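Local structure of aldehyde dehydrogenase (Trypanosoma brucei, 5MYP) at residues 116-128 with 186-200. The protein probably oxidises aldehydes to carboxylic acids, with NAD+ as the electron acceptor. Residues are numbered along the deposited sequence; the frame is centred on the assembly and turned at random. Where two conformers were deposited one is given.
Sequences EPLGVVLVIGTWN and TTAVLKERFDHILYT
Leu-122, Ile-124 and their neighbours in strand 120-124 pair in parallel with strand 196-200 in the Rossmann-like NAD-binding domain of the aldehyde dehydrogenase fold; helix 186-191, which leads into the second strand, runs nearly antiparallel to the first (161°) under one face of the sheet. Leu-122 is gripped through both backbone polar atoms: its N donates to His-196 O (2.9 Å) and its O accepts from Leu-198 N. Leu-198 O then takes Ile-124 N in a nearly linear bond (173° at the hydrogen). Before the regular pairing begins, Asp-195 closes a two-bond clasp on Val-120, with Asp-195 N bound to Val-120 O (2.8 Å) and Val-120 N bound to the anti lone pair of Asp-195 OD2. The same carboxylate oxygen forms a salt bridge with Arg-25, which should favour its charged form. Gly-119 lies against it, at backbone angles that call for glycine.

On the helix side, Leu-122 CB sits over the centre of the Phe-194 ring, a CH-pi contact at 3.5 Å from the centroid, while Val-120 CG1 meets the ring edge. With CG anti to the backbone N (chi1 174°), Leu-122 extends across the ring: CD1 meets Val-189 CG2 tip to tip, and CD2 reaches Leu-190 CD2 (3.8 Å). Ile-124 CG2 packs at the edge of the Tyr-199 ring, and Ile-124 CD1 also reaches Leu-190 CD2. On the other face, His-196 NE2 is hydrogen-bonded to Thr-221.

The C-terminal strand ends approach the predicted catalytic residues: the side chain of Thr-200 is about 4 Å from that of Glu-223 and about 5 Å from that of Cys-259. There the direct bond from Thr-200 N to Ile-124 O is weak, and a water bridges Ile-124 O and Thr-200 OG1, accepting from the hydroxyl at 2.7 Å.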
loop_
_atom_site.group_PDB
_atom_site.type_symbol
_atom_site.label_atom_id
_atom_site.label_comp_id
_atom_site.label_asym_id
_atom_site.label_seq_id
_atom_site.Cartn_x
_atom_site.Cartn_y
_atom_site.Cartn_z
ATOM N N GLU A 116 2.353 1.552 -14.901
ATOM C CA GLU A 116 1.261 2.247 -15.583
ATOM C C GLU A 116 0.572 3.243 -14.645
ATOM O O GLU A 116 0.577 3.049 -13.422
ATOM C CB GLU A 116 0.237 1.249 -16.151
ATOM C CG GLU A 116 -0.453 0.368 -15.117
ATOM C CD GLU A 116 -1.592 -0.472 -15.680
ATOM O OE1 GLU A 116 -1.869 -0.414 -16.896
ATOM O OE2 GLU A 116 -2.231 -1.196 -14.888
ATOM N N PRO A 117 -0.029 4.310 -15.208
ATOM C CA PRO A 117 -0.810 5.230 -14.372
ATOM C C PRO A 117 -2.026 4.564 -13.723
ATOM O O PRO A 117 -2.507 3.550 -14.222
ATOM C CB PRO A 117 -1.267 6.312 -15.358
ATOM C CG PRO A 117 -0.340 6.215 -16.513
ATOM C CD PRO A 117 0.064 4.779 -16.601
ATOM N N LEU A 118 -2.503 5.151 -12.631
ATOM C CA LEU A 118 -3.677 4.654 -11.908
ATOM C C LEU A 118 -4.989 5.258 -12.423
ATOM O O LEU A 118 -5.972 4.545 -12.606
ATOM C CB LEU A 118 -3.535 4.942 -10.412
ATOM C CG LEU A 118 -2.419 4.180 -9.700
ATOM C CD1 LEU A 118 -2.195 4.751 -8.307
ATOM C CD2 LEU A 118 -2.715 2.686 -9.639
ATOM N N GLY A 119 -4.993 6.570 -12.648
ATOM C CA GLY A 119 -6.196 7.286 -13.066
ATOM C C GLY A 119 -6.247 8.680 -12.489
ATOM O O GLY A 119 -5.399 9.509 -12.822
ATOM N N VAL A 120 -7.237 8.942 -11.635
ATOM C CA VAL A 120 -7.370 10.232 -10.958
ATOM C C VAL A 120 -6.954 10.088 -9.495
ATOM O O VAL A 120 -7.445 9.198 -8.785
ATOM C CB VAL A 120 -8.806 10.806 -11.041
ATOM C CG1 VAL A 120 -8.827 12.262 -10.593
ATOM C CG2 VAL A 120 -9.343 10.692 -12.463
ATOM N N VAL A 121 -6.047 10.962 -9.061
ATOM C CA VAL A 121 -5.538 10.976 -7.692
ATOM C C VAL A 121 -6.136 12.163 -6.940
ATOM O O VAL A 121 -6.149 13.283 -7.458
ATOM C CB VAL A 121 -3.995 11.085 -7.674
ATOM C CG1 VAL A 121 -3.464 11.181 -6.246
ATOM C CG2 VAL A 121 -3.377 9.904 -8.418
ATOM N N LEU A 122 -6.634 11.918 -5.731
ATOM C CA LEU A 122 -7.075 12.996 -4.841
ATOM C C LEU A 122 -5.958 13.306 -3.853
ATOM O O LEU A 122 -5.430 12.398 -3.214
ATOM C CB LEU A 122 -8.344 12.607 -4.080
ATOM C CG LEU A 122 -8.852 13.579 -3.002
ATOM C CD1 LEU A 122 -9.223 14.927 -3.598
ATOM C CD2 LEU A 122 -10.040 12.993 -2.263
ATOM N N VAL A 123 -5.616 14.587 -3.725
ATOM C CA VAL A 123 -4.647 15.056 -2.733
ATOM C C VAL A 123 -5.348 16.008 -1.771
ATOM O O VAL A 123 -5.836 17.054 -2.189
ATOM C CB VAL A 123 -3.457 15.780 -3.398
ATOM C CG1 VAL A 123 -2.472 16.285 -2.346
ATOM C CG2 VAL A 123 -2.773 14.857 -4.390
ATOM N N ILE A 124 -5.407 15.634 -0.494
ATOM C CA ILE A 124 -5.986 16.483 0.545
ATOM C C ILE A 124 -4.837 17.104 1.332
ATOM O O ILE A 124 -4.069 16.400 1.982
ATOM C CB ILE A 124 -6.924 15.695 1.479
ATOM C CG1 ILE A 124 -8.086 15.088 0.675
ATOM C CG2 ILE A 124 -7.456 16.593 2.600
ATOM C CD1 ILE A 124 -8.877 14.035 1.428
ATOM N N GLY A 125 -4.723 18.425 1.253
ATOM C CA GLY A 125 -3.624 19.153 1.872
ATOM C C GLY A 125 -3.862 19.445 3.336
ATOM O O GLY A 125 -4.952 19.216 3.864
ATOM N N THR A 126 -2.824 19.950 3.988
ATOM C CA THR A 126 -2.909 20.392 5.373
ATOM C C THR A 126 -2.421 21.847 5.460
ATOM O O THR A 126 -1.937 22.416 4.474
ATOM C CB THR A 126 -2.157 19.429 6.331
ATOM O OG1 THR A 126 -2.373 19.833 7.688
ATOM C CG2 THR A 126 -0.660 19.377 6.036
ATOM N N TRP A 127 -2.564 22.433 6.642
ATOM C CA TRP A 127 -2.384 23.883 6.838
ATOM C C TRP A 127 -0.976 24.318 7.258
ATOM O O TRP A 127 -0.624 25.482 7.076
ATOM C CB TRP A 127 -3.400 24.427 7.858
ATOM C CG TRP A 127 -3.386 23.725 9.177
ATOM C CD1 TRP A 127 -4.198 22.700 9.568
ATOM C CD2 TRP A 127 -2.504 23.977 10.273
ATOM N NE1 TRP A 127 -3.884 22.306 10.843
ATOM C CE2 TRP A 127 -2.845 23.071 11.299
ATOM C CE3 TRP A 127 -1.463 24.891 10.494
ATOM C CZ2 TRP A 127 -2.184 23.052 12.530
ATOM C CZ3 TRP A 127 -0.794 24.863 11.714
ATOM C CH2 TRP A 127 -1.160 23.949 12.714
ATOM N N ASN A 128 -0.188 23.411 7.838
ATOM C CA ASN A 128 1.071 23.795 8.503
ATOM C C ASN A 128 2.205 24.140 7.524
ATOM O O ASN A 128 2.979 25.069 7.773
ATOM C CB ASN A 128 1.502 22.743 9.546
ATOM C CG ASN A 128 1.901 21.414 8.932
ATOM O OD1 ASN A 128 1.371 21.009 7.903
ATOM N ND2 ASN A 128 2.835 20.724 9.573
ATOM N N THR A 186 -15.119 18.524 1.665
ATOM C CA THR A 186 -14.233 17.357 1.767
ATOM C C THR A 186 -15.031 16.058 1.796
ATOM O O THR A 186 -14.681 15.101 1.108
ATOM C CB THR A 186 -13.321 17.443 3.004
ATOM O OG1 THR A 186 -12.602 18.682 2.980
ATOM C CG2 THR A 186 -12.320 16.288 3.049
ATOM N N THR A 187 -16.102 16.028 2.590
ATOM C CA THR A 187 -17.031 14.898 2.612
ATOM C C THR A 187 -17.588 14.619 1.217
ATOM O O THR A 187 -17.632 13.465 0.793
ATOM C CB THR A 187 -18.188 15.140 3.609
ATOM O OG1 THR A 187 -17.643 15.311 4.920
ATOM C CG2 THR A 187 -19.172 13.976 3.630
ATOM N N ALA A 188 -17.976 15.679 0.503
ATOM C CA ALA A 188 -18.539 15.555 -0.847
ATOM C C ALA A 188 -17.533 15.019 -1.878
ATOM O O ALA A 188 -17.876 14.141 -2.673
ATOM C CB ALA A 188 -19.099 16.891 -1.309
ATOM N N VAL A 189 -16.309 15.541 -1.879
ATOM C CA VAL A 189 -15.298 15.063 -2.842
ATOM C C VAL A 189 -14.897 13.609 -2.544
ATOM O O VAL A 189 -14.642 12.845 -3.465
ATOM C CB VAL A 189 -14.068 16.005 -2.952
ATOM C CG1 VAL A 189 -13.163 15.921 -1.735
ATOM C CG2 VAL A 189 -13.270 15.708 -4.215
ATOM N N LEU A 190 -14.895 13.226 -1.266
ATOM C CA LEU A 190 -14.631 11.834 -0.859
ATOM C C LEU A 190 -15.683 10.790 -1.294
ATOM O O LEU A 190 -15.387 9.588 -1.288
ATOM C CB LEU A 190 -14.376 11.750 0.652
ATOM C CG LEU A 190 -12.999 12.255 1.112
ATOM C CD1 LEU A 190 -12.945 12.395 2.624
ATOM C CD2 LEU A 190 -11.861 11.367 0.629
ATOM N N LYS A 191 -16.887 11.236 -1.656
ATOM C CA LYS A 191 -17.886 10.359 -2.270
ATOM C C LYS A 191 -17.559 10.010 -3.723
ATOM O O LYS A 191 -18.015 8.984 -4.229
ATOM C CB LYS A 191 -19.276 10.992 -2.200
ATOM C CG LYS A 191 -19.791 11.161 -0.782
ATOM C CD LYS A 191 -21.311 11.099 -0.725
ATOM C CE LYS A 191 -21.951 12.124 -1.645
ATOM N NZ LYS A 191 -22.077 11.630 -3.043
ATOM N N GLU A 192 -16.786 10.865 -4.395
ATOM C CA GLU A 192 -16.390 10.633 -5.795
ATOM C C GLU A 192 -15.304 9.556 -5.869
ATOM O O GLU A 192 -14.539 9.364 -4.914
ATOM C CB GLU A 192 -15.891 11.924 -6.442
ATOM C CG GLU A 192 -16.903 13.071 -6.461
ATOM C CD GLU A 192 -18.176 12.734 -7.211
ATOM O OE1 GLU A 192 -18.100 12.079 -8.271
ATOM O OE2 GLU A 192 -19.256 13.125 -6.732
ATOM N N ARG A 193 -15.245 8.867 -7.007
ATOM C CA ARG A 193 -14.331 7.743 -7.191
ATOM C C ARG A 193 -12.954 8.201 -7.675
ATOM O O ARG A 193 -12.832 8.801 -8.748
ATOM C CB ARG A 193 -14.908 6.733 -8.178
ATOM C CG ARG A 193 -14.022 5.513 -8.346
ATOM C CD ARG A 193 -14.695 4.396 -9.121
ATOM N NE ARG A 193 -13.788 3.265 -9.278
ATOM C CZ ARG A 193 -14.087 2.138 -9.915
ATOM N NH1 ARG A 193 -15.286 1.973 -10.459
ATOM N NH2 ARG A 193 -13.181 1.175 -10.001
ATOM N N PHE A 194 -11.932 7.909 -6.872
ATOM C CA PHE A 194 -10.536 8.130 -7.246
ATOM C C PHE A 194 -9.807 6.795 -7.284
ATOM O O PHE A 194 -10.277 5.797 -6.729
ATOM C CB PHE A 194 -9.863 9.064 -6.249
ATOM C CG PHE A 194 -10.426 10.449 -6.261
ATOM C CD1 PHE A 194 -10.002 11.374 -7.207
ATOM C CD2 PHE A 194 -11.402 10.829 -5.341
ATOM C CE1 PHE A 194 -10.528 12.659 -7.231
ATOM C CE2 PHE A 194 -11.926 12.112 -5.357
ATOM C CZ PHE A 194 -11.492 13.028 -6.302
ATOM N N ASP A 195 -8.654 6.791 -7.940
ATOM C CA ASP A 195 -7.811 5.601 -8.041
ATOM C C ASP A 195 -6.697 5.568 -6.999
ATOM O O ASP A 195 -6.063 4.535 -6.805
ATOM C CB ASP A 195 -7.269 5.483 -9.458
ATOM C CG ASP A 195 -8.386 5.407 -10.472
ATOM O OD1 ASP A 195 -8.972 4.312 -10.619
ATOM O OD2 ASP A 195 -8.715 6.456 -11.078
ATOM N N HIS A 196 -6.477 6.703 -6.338
ATOM C CA HIS A 196 -5.608 6.805 -5.177
ATOM C C HIS A 196 -5.963 8.085 -4.416
ATOM O O HIS A 196 -6.342 9.091 -5.027
ATOM C CB HIS A 196 -4.133 6.867 -5.596
ATOM C CG HIS A 196 -3.180 6.499 -4.505
ATOM N ND1 HIS A 196 -2.605 5.252 -4.418
ATOM C CD2 HIS A 196 -2.719 7.201 -3.439
ATOM C CE1 HIS A 196 -1.818 5.204 -3.356
ATOM N NE2 HIS A 196 -1.876 6.371 -2.740
ATOM N N ILE A 197 -5.834 8.047 -3.092
ATOM C CA ILE A 197 -6.011 9.230 -2.252
ATOM C C ILE A 197 -4.768 9.402 -1.381
ATOM O O ILE A 197 -4.361 8.465 -0.688
ATOM C CB ILE A 197 -7.264 9.122 -1.351
ATOM C CG1 ILE A 197 -8.537 8.990 -2.200
ATOM C CG2 ILE A 197 -7.369 10.330 -0.419
ATOM C CD1 ILE A 197 -9.743 8.460 -1.455
ATOM N N LEU A 198 -4.156 10.586 -1.430
ATOM C CA LEU A 198 -3.115 10.949 -0.465
ATOM C C LEU A 198 -3.682 11.984 0.500
ATOM O O LEU A 198 -4.170 13.033 0.075
ATOM C CB LEU A 198 -1.847 11.470 -1.150
ATOM C CG LEU A 198 -0.638 11.638 -0.199
ATOM C CD1 LEU A 198 0.689 11.267 -0.867
ATOM C CD2 LEU A 198 -0.560 13.033 0.420
ATOM N N TYR A 199 -3.606 11.682 1.795
ATOM C CA TYR A 199 -4.081 12.569 2.855
ATOM C C TYR A 199 -2.959 12.839 3.845
ATOM O O TYR A 199 -2.316 11.910 4.328
ATOM C CB TYR A 199 -5.283 11.959 3.595
ATOM C CG TYR A 199 -5.647 12.726 4.848
ATOM C CD1 TYR A 199 -6.414 13.885 4.777
ATOM C CD2 TYR A 199 -5.182 12.321 6.097
ATOM C CE1 TYR A 199 -6.738 14.608 5.917
ATOM C CE2 TYR A 199 -5.486 13.042 7.246
ATOM C CZ TYR A 199 -6.267 14.183 7.154
ATOM O OH TYR A 199 -6.571 14.895 8.289
ATOM N N THR A 200 -2.746 14.118 4.146
ATOM C CA THR A 200 -1.836 14.554 5.193
ATOM C C THR A 200 -2.665 15.268 6.255
ATOM O O THR A 200 -3.498 16.119 5.934
ATOM C CB THR A 200 -0.751 15.502 4.643
ATOM O OG1 THR A 200 -0.107 14.890 3.519
ATOM C CG2 THR A 200 0.304 15.818 5.704
HETATM O O HOH W 1 -1.237 16.137 1.396
HETATM O O HOH W 2 -5.607 17.771 6.351
#